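Local structure of beta-porphyranase B (Bacteroides plebeius, 4AWD) at residues 28-36 / 48-59; 198-206 / 225-236. The protein hydrolyses the sulfated red-algal polysaccharide porphyran at its beta-D-galactose-(1->4)-alpha-L-galactose-6-sulfate linkages, releasing mostly disaccharides. All coordinates share one frame; numbering follows the deposited sequence.

Interaction 1: 28-36 / 48-59. With CA (calcium ion), chain C.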
loop_
_atom_site.group_PDB
_atom_site.type_symbol
_atom_site.label_atom_id
_atom_site.label_comp_id
_atom_site.label_asym_id
_atom_site.label_seq_id
_atom_site.Cartn_x
_atom_site.Cartn_y
_atom_site.Cartn_z
ATOM N N GLU A 28 -21.815 7.067 8.057
ATOM C CA GLU A 28 -20.616 6.315 7.667
ATOM C C GLU A 28 -19.562 7.169 6.928
ATOM O O GLU A 28 -18.391 6.820 6.913
ATOM C CB GLU A 28 -21.019 5.036 6.901
ATOM C CG GLU A 28 -19.915 4.338 6.144
ATOM C CD GLU A 28 -19.955 2.812 6.253
ATOM O OE1 GLU A 28 -21.055 2.220 6.395
ATOM O OE2 GLU A 28 -18.864 2.203 6.189
ATOM N N TYR A 29 -19.974 8.313 6.375
ATOM C CA TYR A 29 -19.074 9.156 5.566
ATOM C C TYR A 29 -18.830 10.571 6.116
ATOM O O TYR A 29 -18.144 11.375 5.466
ATOM C CB TYR A 29 -19.535 9.189 4.099
ATOM C CG TYR A 29 -19.564 7.803 3.516
ATOM C CD1 TYR A 29 -18.381 7.122 3.255
ATOM C CD2 TYR A 29 -20.766 7.146 3.271
ATOM C CE1 TYR A 29 -18.391 5.831 2.752
ATOM C CE2 TYR A 29 -20.786 5.853 2.752
ATOM C CZ TYR A 29 -19.589 5.200 2.498
ATOM O OH TYR A 29 -19.570 3.914 1.997
ATOM N N SER A 30 -19.361 10.848 7.308
ATOM C CA SER A 30 -19.294 12.189 7.925
ATOM C C SER A 30 -17.882 12.615 8.313
ATOM O O SER A 30 -17.501 13.784 8.143
ATOM C CB SER A 30 -20.182 12.282 9.170
ATOM O OG SER A 30 -21.409 11.599 8.976
ATOM N N LEU A 31 -17.120 11.677 8.861
ATOM C CA LEU A 31 -15.770 11.978 9.297
ATOM C C LEU A 31 -14.895 12.309 8.094
ATOM O O LEU A 31 -14.093 13.240 8.153
ATOM C CB LEU A 31 -15.193 10.830 10.129
ATOM C CG LEU A 31 -15.737 10.782 11.563
ATOM C CD1 LEU A 31 -15.209 9.571 12.288
ATOM C CD2 LEU A 31 -15.378 12.041 12.336
ATOM N N ALA A 32 -15.090 11.574 7.002
ATOM C CA ALA A 32 -14.357 11.811 5.760
ATOM C C ALA A 32 -14.731 13.138 5.120
ATOM O O ALA A 32 -13.858 13.834 4.615
ATOM C CB ALA A 32 -14.551 10.656 4.764
ATOM N N GLU A 33 -16.021 13.482 5.134
ATOM C CA GLU A 33 -16.474 14.785 4.618
ATOM C C GLU A 33 -15.824 15.924 5.398
ATOM O O GLU A 33 -15.304 16.871 4.808
ATOM C CB GLU A 33 -18.000 14.910 4.678
ATOM C CG GLU A 33 -18.563 16.182 4.056
ATOM C CD GLU A 33 -18.688 16.119 2.533
ATOM O OE1 GLU A 33 -18.473 15.028 1.939
ATOM O OE2 GLU A 33 -19.018 17.172 1.923
ATOM N N GLU A 34 -15.842 15.807 6.724
ATOM C CA GLU A 34 -15.219 16.782 7.609
ATOM C C GLU A 34 -13.707 16.902 7.361
ATOM O O GLU A 34 -13.150 17.992 7.482
ATOM C CB GLU A 34 -15.524 16.422 9.068
ATOM C CG GLU A 34 -14.875 17.322 10.134
ATOM C CD GLU A 34 -15.412 18.766 10.162
ATOM O OE1 GLU A 34 -16.574 19.022 9.739
ATOM O OE2 GLU A 34 -14.654 19.655 10.624
ATOM N N HIS A 35 -13.059 15.793 6.995
ATOM C CA HIS A 35 -11.613 15.768 6.736
ATOM C C HIS A 35 -11.160 16.563 5.485
ATOM O O HIS A 35 -9.964 16.795 5.302
ATOM C CB HIS A 35 -11.101 14.315 6.675
ATOM C CG HIS A 35 -9.604 14.192 6.642
ATOM N ND1 HIS A 35 -8.789 14.675 7.647
ATOM C CD2 HIS A 35 -8.776 13.626 5.730
ATOM C CE1 HIS A 35 -7.525 14.424 7.350
ATOM N NE2 HIS A 35 -7.490 13.792 6.190
ATOM N N ILE A 36 -12.104 16.989 4.642
ATOM C CA ILE A 36 -11.790 17.808 3.459
ATOM C C ILE A 36 -11.061 19.122 3.819
ATOM O O ILE A 36 -10.185 19.569 3.071
ATOM C CB ILE A 36 -13.049 18.034 2.561
ATOM C CG1 ILE A 36 -13.522 16.691 1.988
ATOM C CG2 ILE A 36 -12.775 19.023 1.406
ATOM C CD1 ILE A 36 -14.929 16.719 1.378
ATOM N N TRP A 48 -13.402 18.815 -3.595
ATOM C CA TRP A 48 -13.174 17.450 -3.162
ATOM C C TRP A 48 -14.500 16.822 -2.747
ATOM O O TRP A 48 -15.322 17.454 -2.072
ATOM C CB TRP A 48 -12.156 17.375 -2.017
ATOM C CG TRP A 48 -10.729 17.720 -2.411
ATOM C CD1 TRP A 48 -10.026 18.845 -2.061
ATOM C CD2 TRP A 48 -9.832 16.921 -3.212
ATOM N NE1 TRP A 48 -8.756 18.807 -2.623
ATOM C CE2 TRP A 48 -8.617 17.633 -3.324
ATOM C CE3 TRP A 48 -9.950 15.685 -3.868
ATOM C CZ2 TRP A 48 -7.518 17.133 -4.033
ATOM C CZ3 TRP A 48 -8.835 15.184 -4.572
ATOM C CH2 TRP A 48 -7.643 15.925 -4.651
ATOM N N VAL A 49 -14.688 15.569 -3.165
ATOM C CA VAL A 49 -15.894 14.815 -2.889
ATOM C C VAL A 49 -15.511 13.397 -2.417
ATOM O O VAL A 49 -14.611 12.759 -2.990
ATOM C CB VAL A 49 -16.790 14.819 -4.150
ATOM C CG1 VAL A 49 -17.320 13.439 -4.493
ATOM C CG2 VAL A 49 -17.927 15.874 -4.018
ATOM N N VAL A 50 -16.167 12.913 -1.362
ATOM C CA VAL A 50 -15.836 11.613 -0.818
ATOM C C VAL A 50 -16.027 10.538 -1.897
ATOM O O VAL A 50 -17.043 10.514 -2.587
ATOM C CB VAL A 50 -16.686 11.271 0.420
ATOM C CG1 VAL A 50 -16.402 9.847 0.886
ATOM C CG2 VAL A 50 -16.414 12.232 1.535
ATOM N N ASN A 51 -15.032 9.670 -2.062
ATOM C CA ASN A 51 -15.236 8.463 -2.858
ATOM C C ASN A 51 -15.584 7.325 -1.903
ATOM O O ASN A 51 -14.708 6.782 -1.233
ATOM C CB ASN A 51 -14.000 8.130 -3.700
ATOM C CG ASN A 51 -14.301 7.140 -4.823
ATOM O OD1 ASN A 51 -15.191 6.295 -4.716
ATOM N ND2 ASN A 51 -13.549 7.248 -5.912
ATOM N N GLU A 52 -16.868 6.984 -1.829
ATOM C CA GLU A 52 -17.354 6.054 -0.805
ATOM C C GLU A 52 -16.762 4.667 -0.951
ATOM O O GLU A 52 -16.591 3.945 0.031
ATOM C CB GLU A 52 -18.871 5.971 -0.821
ATOM C CG GLU A 52 -19.527 7.285 -0.461
ATOM C CD GLU A 52 -21.043 7.251 -0.526
ATOM O OE1 GLU A 52 -21.627 6.145 -0.630
ATOM O OE2 GLU A 52 -21.649 8.344 -0.457
ATOM N N ASP A 53 -16.423 4.325 -2.188
ATOM C CA ASP A 53 -15.991 2.995 -2.545
ATOM C C ASP A 53 -14.663 2.593 -1.909
ATOM O O ASP A 53 -14.390 1.414 -1.759
ATOM C CB ASP A 53 -15.940 2.882 -4.072
ATOM C CG ASP A 53 -17.341 2.868 -4.708
ATOM O OD1 ASP A 53 -18.352 2.793 -3.968
ATOM O OD2 ASP A 53 -17.429 2.930 -5.947
ATOM N N TYR A 54 -13.849 3.567 -1.516
ATOM C CA TYR A 54 -12.527 3.273 -0.945
ATOM C C TYR A 54 -12.341 4.009 0.380
ATOM O O TYR A 54 -11.234 4.322 0.796
ATOM C CB TYR A 54 -11.426 3.601 -1.969
ATOM C CG TYR A 54 -11.801 3.091 -3.336
ATOM C CD1 TYR A 54 -11.692 1.732 -3.647
ATOM C CD2 TYR A 54 -12.339 3.953 -4.301
ATOM C CE1 TYR A 54 -12.080 1.242 -4.901
ATOM C CE2 TYR A 54 -12.730 3.476 -5.552
ATOM C CZ TYR A 54 -12.598 2.125 -5.846
ATOM O OH TYR A 54 -12.982 1.666 -7.088
ATOM N N THR A 55 -13.465 4.262 1.043
ATOM C CA THR A 55 -13.474 5.051 2.251
ATOM C C THR A 55 -14.107 4.212 3.332
ATOM O O THR A 55 -15.177 3.608 3.116
ATOM C CB THR A 55 -14.248 6.384 2.041
ATOM O OG1 THR A 55 -13.491 7.248 1.184
ATOM C CG2 THR A 55 -14.482 7.085 3.347
ATOM N N ASP A 56 -13.442 4.177 4.485
ATOM C CA ASP A 56 -13.909 3.412 5.629
ATOM C C ASP A 56 -13.266 3.860 6.933
ATOM O O ASP A 56 -12.025 3.912 7.057
ATOM C CB ASP A 56 -13.645 1.912 5.441
ATOM C CG ASP A 56 -14.633 1.042 6.218
ATOM O OD1 ASP A 56 -15.038 1.414 7.351
ATOM O OD2 ASP A 56 -14.997 -0.026 5.687
ATOM N N GLU A 57 -14.126 4.118 7.915
ATOM C CA GLU A 57 -13.701 4.557 9.226
ATOM C C GLU A 57 -13.425 3.362 10.133
ATOM O O GLU A 57 -12.809 3.497 11.183
ATOM C CB GLU A 57 -14.767 5.467 9.837
ATOM C CG GLU A 57 -15.059 6.721 9.031
ATOM C CD GLU A 57 -13.846 7.640 8.871
ATOM O OE1 GLU A 57 -12.984 7.703 9.785
ATOM O OE2 GLU A 57 -13.765 8.324 7.827
ATOM N N PHE A 58 -13.882 2.190 9.721
ATOM C CA PHE A 58 -13.719 0.956 10.505
ATOM C C PHE A 58 -14.256 1.132 11.933
ATOM O O PHE A 58 -13.656 0.666 12.908
ATOM C CB PHE A 58 -12.253 0.460 10.518
ATOM C CG PHE A 58 -11.601 0.392 9.157
ATOM C CD1 PHE A 58 -12.020 -0.539 8.204
ATOM C CD2 PHE A 58 -10.540 1.246 8.836
ATOM C CE1 PHE A 58 -11.396 -0.609 6.945
ATOM C CE2 PHE A 58 -9.914 1.192 7.585
ATOM C CZ PHE A 58 -10.332 0.262 6.635
ATOM N N ASN A 59 -15.388 1.810 12.052
ATOM C CA ASN A 59 -15.952 2.108 13.380
ATOM C C ASN A 59 -17.107 1.185 13.753
ATOM O O ASN A 59 -17.785 1.403 14.762
ATOM C CB ASN A 59 -16.339 3.594 13.495
ATOM C CG ASN A 59 -15.110 4.513 13.629
ATOM O OD1 ASN A 59 -13.975 4.039 13.759
ATOM N ND2 ASN A 59 -15.335 5.825 13.597
HETATM CA CA CA C . -11.762 4.645 13.056
HETATM O O HOH W 1 -17.220 0.681 8.718
HETATM O O HOH W 2 -17.460 0.797 4.637
HETATM O O HOH W 3 -16.316 9.062 7.117
HETATM O O HOH W 4 -18.534 14.331 -0.396
HETATM O O HOH W 5 -12.630 6.717 12.314
#
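Tyr-29 lies flat against the side chain of Glu-52, where the short N-terminal helix 30-34 packs on strand 46-50 of the GH16 beta-sandwich and the loop that follows it. A CH-pi contact anchors the pair: Glu-52 CG sits 3.6 Å from the centroid of the Tyr-29 ring, nearly on the ring normal, and with chi2 at 178° the Glu-52 chain extends past CG and lays its carboxylate over the ring, the planes 17° apart. Glu-28 CG lies over the opposite face, while Thr-55 CG2 meets the ring edge. The phenol oxygen hydrogen-bonds to Lys-67. Further along the helix, Ala-32 CB rests on Thr-55 CG2 at 3.8 Å and on Val-50 CG2, and Ile-36 reaches Trp-48 with two branches, CG2 against CB and CD1 against the backbone O. Glu-33 OE1 touches Val-50 CG2 at 3.5 Å.

No direct hydrogen bond joins the two segments; the polar links run through water. One water binds Glu-28 O, Ala-32 N and Glu-57 OE2, tying the start of the helix to the loop. Two more donate both to Glu-28 and to Asp-56, each bridge with one weak arm, and probably ease the repulsion between Glu-28 OE2 and Asp-56 OD1, 4.1 Å apart.

Leu-31 CB packs on Glu-57 CD at 3.7 Å. That carboxylate also forms a salt bridge with Arg-315, and through a water it reaches the calcium ion, which Gly-94 and Asp-312 help to bind. Asp-56 OD1 accepts from Phe-58 N in an Asx turn that shapes the loop, and Glu-57 O and Asn-59 OD1 each bind calcium at 2.4 Å.

Interaction 2: 198-206 / 225-236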
loop_
_atom_site.group_PDB
_atom_site.type_symbol
_atom_site.label_atom_id
_atom_site.label_comp_id
_atom_site.label_asym_id
_atom_site.label_seq_id
_atom_site.Cartn_x
_atom_site.Cartn_y
_atom_site.Cartn_z
ATOM N N THR A 198 17.038 4.118 9.111
ATOM C CA THR A 198 15.984 4.982 9.646
ATOM C C THR A 198 14.668 4.777 8.886
ATOM O O THR A 198 13.820 5.683 8.848
ATOM C CB THR A 198 16.364 6.447 9.445
ATOM O OG1 THR A 198 16.785 6.628 8.079
ATOM C CG2 THR A 198 17.484 6.863 10.402
ATOM N N TRP A 199 14.506 3.608 8.267
ATOM C CA TRP A 199 13.375 3.353 7.383
ATOM C C TRP A 199 12.009 3.532 8.071
ATOM O O TRP A 199 11.040 3.907 7.422
ATOM C CB TRP A 199 13.486 1.957 6.803
ATOM C CG TRP A 199 12.841 1.772 5.474
ATOM C CD1 TRP A 199 13.202 2.366 4.292
ATOM C CD2 TRP A 199 11.753 0.898 5.169
ATOM N NE1 TRP A 199 12.400 1.914 3.270
ATOM C CE2 TRP A 199 11.498 1.017 3.782
ATOM C CE3 TRP A 199 10.965 0.021 5.934
ATOM C CZ2 TRP A 199 10.482 0.296 3.140
ATOM C CZ3 TRP A 199 9.947 -0.704 5.292
ATOM C CH2 TRP A 199 9.721 -0.559 3.909
ATOM N N ASN A 200 11.957 3.259 9.378
ATOM C CA ASN A 200 10.780 3.530 10.192
ATOM C C ASN A 200 10.501 5.015 10.465
ATOM O O ASN A 200 9.495 5.341 11.130
ATOM C CB ASN A 200 10.846 2.753 11.516
ATOM C CG ASN A 200 11.884 3.311 12.486
ATOM O OD1 ASN A 200 13.025 3.596 12.108
ATOM N ND2 ASN A 200 11.485 3.451 13.758
ATOM N N MET A 201 11.379 5.896 9.961
ATOM C CA MET A 201 11.252 7.357 10.132
ATOM C C MET A 201 11.351 8.128 8.822
ATOM O O MET A 201 11.768 9.292 8.814
ATOM C CB MET A 201 12.314 7.910 11.095
ATOM C CG MET A 201 12.203 7.373 12.498
ATOM S SD MET A 201 13.470 7.984 13.614
ATOM C CE MET A 201 13.740 6.471 14.520
ATOM N N GLN A 202 10.986 7.487 7.719
ATOM C CA GLN A 202 11.085 8.125 6.419
ATOM C C GLN A 202 9.785 7.898 5.660
ATOM O O GLN A 202 9.149 6.854 5.806
ATOM C CB GLN A 202 12.314 7.620 5.611
ATOM C CG GLN A 202 13.716 7.749 6.307
ATOM C CD GLN A 202 14.263 9.194 6.403
ATOM O OE1 GLN A 202 13.711 10.106 5.786
ATOM N NE2 GLN A 202 15.354 9.398 7.179
ATOM N N MET A 203 9.383 8.888 4.866
ATOM C CA MET A 203 8.190 8.777 4.022
ATOM C C MET A 203 8.596 7.967 2.806
ATOM O O MET A 203 8.942 8.518 1.754
ATOM C CB MET A 203 7.698 10.175 3.614
ATOM C CG MET A 203 6.356 10.248 2.882
ATOM S SD MET A 203 4.965 9.767 3.925
ATOM C CE MET A 203 3.629 9.728 2.734
ATOM N N ASN A 204 8.606 6.647 2.976
ATOM C CA ASN A 204 8.871 5.732 1.869
ATOM C C ASN A 204 7.636 5.534 0.985
ATOM O O ASN A 204 6.751 4.738 1.293
ATOM C CB ASN A 204 9.392 4.393 2.389
ATOM C CG ASN A 204 10.382 4.556 3.506
ATOM O OD1 ASN A 204 11.472 5.106 3.313
ATOM N ND2 ASN A 204 10.013 4.082 4.695
ATOM N N SER A 205 7.576 6.283 -0.106
ATOM C CA SER A 205 6.477 6.170 -1.059
ATOM C C SER A 205 7.140 5.780 -2.346
ATOM O O SER A 205 8.372 5.815 -2.420
ATOM C CB SER A 205 5.764 7.505 -1.224
ATOM O OG SER A 205 5.282 7.956 0.025
ATOM N N ASN A 206 6.358 5.396 -3.354
ATOM C CA ASN A 206 6.957 4.932 -4.583
ATOM C C ASN A 206 5.938 4.718 -5.689
ATOM O O ASN A 206 4.734 4.640 -5.431
ATOM C CB ASN A 206 7.712 3.622 -4.309
ATOM C CG ASN A 206 8.985 3.478 -5.133
ATOM O OD1 ASN A 206 9.248 4.253 -6.061
ATOM N ND2 ASN A 206 9.779 2.456 -4.803
ATOM N N ARG A 225 12.391 11.029 -7.069
ATOM C CA ARG A 225 11.523 11.998 -6.425
ATOM C C ARG A 225 11.897 13.386 -6.924
ATOM O O ARG A 225 13.067 13.674 -7.161
ATOM C CB ARG A 225 11.646 11.891 -4.905
ATOM C CG ARG A 225 11.163 10.548 -4.357
ATOM C CD ARG A 225 11.458 10.381 -2.871
ATOM N NE ARG A 225 11.152 9.023 -2.390
ATOM C CZ ARG A 225 11.438 8.572 -1.166
ATOM N NH1 ARG A 225 12.037 9.369 -0.282
ATOM N NH2 ARG A 225 11.137 7.327 -0.822
ATOM N N SER A 226 10.889 14.235 -7.114
ATOM C CA SER A 226 11.128 15.608 -7.521
ATOM C C SER A 226 10.398 16.593 -6.614
ATOM O O SER A 226 9.448 16.220 -5.901
ATOM C CB SER A 226 10.757 15.822 -8.992
ATOM O OG SER A 226 9.396 15.541 -9.247
ATOM N N ASP A 227 10.867 17.843 -6.645
ATOM C CA ASP A 227 10.247 18.975 -5.943
ATOM C C ASP A 227 10.072 18.632 -4.469
ATOM O O ASP A 227 8.956 18.674 -3.924
ATOM C CB ASP A 227 8.912 19.347 -6.599
ATOM C CG ASP A 227 9.073 19.870 -8.024
ATOM O OD1 ASP A 227 10.129 20.448 -8.345
ATOM O OD2 ASP A 227 8.129 19.713 -8.831
ATOM N N VAL A 228 11.190 18.275 -3.849
ATOM C CA VAL A 228 11.203 17.645 -2.543
ATOM C C VAL A 228 11.175 18.679 -1.430
ATOM O O VAL A 228 11.917 19.665 -1.461
ATOM C CB VAL A 228 12.466 16.755 -2.375
ATOM C CG1 VAL A 228 12.495 16.092 -0.978
ATOM C CG2 VAL A 228 12.528 15.718 -3.481
ATOM N N VAL A 229 10.315 18.447 -0.449
ATOM C CA VAL A 229 10.315 19.235 0.756
ATOM C C VAL A 229 10.988 18.414 1.852
ATOM O O VAL A 229 11.962 18.880 2.461
ATOM C CB VAL A 229 8.881 19.735 1.128
ATOM C CG1 VAL A 229 8.799 20.247 2.590
ATOM C CG2 VAL A 229 8.476 20.835 0.173
ATOM N N SER A 230 10.499 17.189 2.072
ATOM C CA SER A 230 11.048 16.321 3.106
ATOM C C SER A 230 10.765 14.825 2.892
ATOM O O SER A 230 9.760 14.452 2.297
ATOM C CB SER A 230 10.534 16.761 4.481
ATOM O OG SER A 230 11.104 15.975 5.505
ATOM N N TYR A 231 11.684 13.990 3.375
ATOM C CA TYR A 231 11.476 12.547 3.525
ATOM C C TYR A 231 11.264 12.203 5.007
ATOM O O TYR A 231 11.028 11.039 5.351
ATOM C CB TYR A 231 12.712 11.767 3.055
ATOM C CG TYR A 231 13.192 12.052 1.647
ATOM C CD1 TYR A 231 12.311 12.486 0.654
ATOM C CD2 TYR A 231 14.536 11.853 1.299
ATOM C CE1 TYR A 231 12.758 12.735 -0.649
ATOM C CE2 TYR A 231 14.995 12.094 0.002
ATOM C CZ TYR A 231 14.098 12.531 -0.969
ATOM O OH TYR A 231 14.528 12.777 -2.254
ATOM N N MET A 232 11.355 13.209 5.876
ATOM C CA MET A 232 11.488 12.979 7.322
ATOM C C MET A 232 10.165 12.686 8.010
ATOM O O MET A 232 9.184 13.414 7.861
ATOM C CB MET A 232 12.176 14.167 8.015
ATOM C CG MET A 232 13.580 14.509 7.481
ATOM S SD MET A 232 14.816 13.235 7.825
ATOM C CE MET A 232 15.204 13.580 9.557
ATOM N N THR A 233 10.165 11.638 8.810
ATOM C CA THR A 233 8.940 11.131 9.385
ATOM C C THR A 233 9.170 10.689 10.834
ATOM O O THR A 233 10.304 10.594 11.278
ATOM C CB THR A 233 8.372 10.061 8.406
ATOM O OG1 THR A 233 7.206 10.595 7.747
ATOM C CG2 THR A 233 8.091 8.739 9.054
ATOM N N ASP A 234 8.103 10.484 11.592
ATOM C CA ASP A 234 8.238 10.056 12.981
ATOM C C ASP A 234 8.246 8.530 13.053
ATOM O O ASP A 234 7.730 7.880 12.148
ATOM C CB ASP A 234 7.087 10.616 13.813
ATOM C CG ASP A 234 7.005 12.118 13.741
ATOM O OD1 ASP A 234 7.896 12.795 14.301
ATOM O OD2 ASP A 234 6.048 12.622 13.127
ATOM N N PRO A 235 8.824 7.952 14.136
ATOM C CA PRO A 235 8.884 6.480 14.240
ATOM C C PRO A 235 7.495 5.852 14.014
ATOM O O PRO A 235 6.548 6.150 14.749
ATOM C CB PRO A 235 9.407 6.246 15.663
ATOM C CG PRO A 235 10.156 7.495 16.007
ATOM C CD PRO A 235 9.400 8.608 15.329
ATOM N N SER A 236 7.374 5.022 12.980
ATOM C CA SER A 236 6.057 4.618 12.482
ATOM C C SER A 236 5.224 3.805 13.485
ATOM O O SER A 236 4.003 3.859 13.462
ATOM C CB SER A 236 6.185 3.883 11.149
ATOM O OG SER A 236 7.050 2.775 11.277
HETATM O O HOH W 6 10.691 6.887 -4.097
#
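Residues 201-203 and 231-233 run antiparallel, with Gln-202 and Met-232 as a single non-hydrogen-bonded bridge pair flanked by the bonds Thr-233 N to Met-201 O at 2.8 Å and Met-203 N to Tyr-231 O at 2.8 Å. The second bond is the straighter, 160° at the hydrogen; in the first, the donor stands above the carbonyl plane. Beyond the bridge, Ser-236 N reaches Asn-200 O in the carbonyl plane.

Thr-233 points its side chain into the junction, bringing CG2 to 3.4 Å from Gln-202 N. Met-201 lies obliquely across Pro-235, its CG near the ring nitrogen and its CE 4.0 Å from CG of the proline. At the other end the straight chain of Arg-225 (chi2 172°, chi3 -172°) takes its guanidinium under Met-203 O, which sits over one face and hydrogen-bonds to Tyr-263. Arg-225 NH1 lies 3.2 Å above the plane of the Tyr-231 ring, toward its rim, and a water joins NE to Ser-205 O.

Asn-204 ND2 donates to Trp-199 O on a lone pair and also to the backbone O of Glu-181, the proton donor by similarity. Strand 204-206 pairs with strand 168-182, which carries the probable catalytic glutamates, in the GH16 beta-jelly-roll.

In the fold
Interaction 1 and interaction 2 lie about 25 Å apart between centres and about 12 Å between nearest atoms, so they do not meet, and they follow one another along the chain. Their relations to the active site differ. Interaction 2 borders the probable active site: the Asn-204 side chain is about 5 Å from that of Glu-181 and about 11 Å from that of Glu-287, both substrate-binding by similarity. The 28-36 / 48-59 contact lies away from those residues and instead joins the N-terminal helix to the calcium site. Strand 308-321, which pairs with 46-50 and supplies Asp-312 to the calcium, also pairs with 134-141 and so runs on into the beta framework of the enzyme.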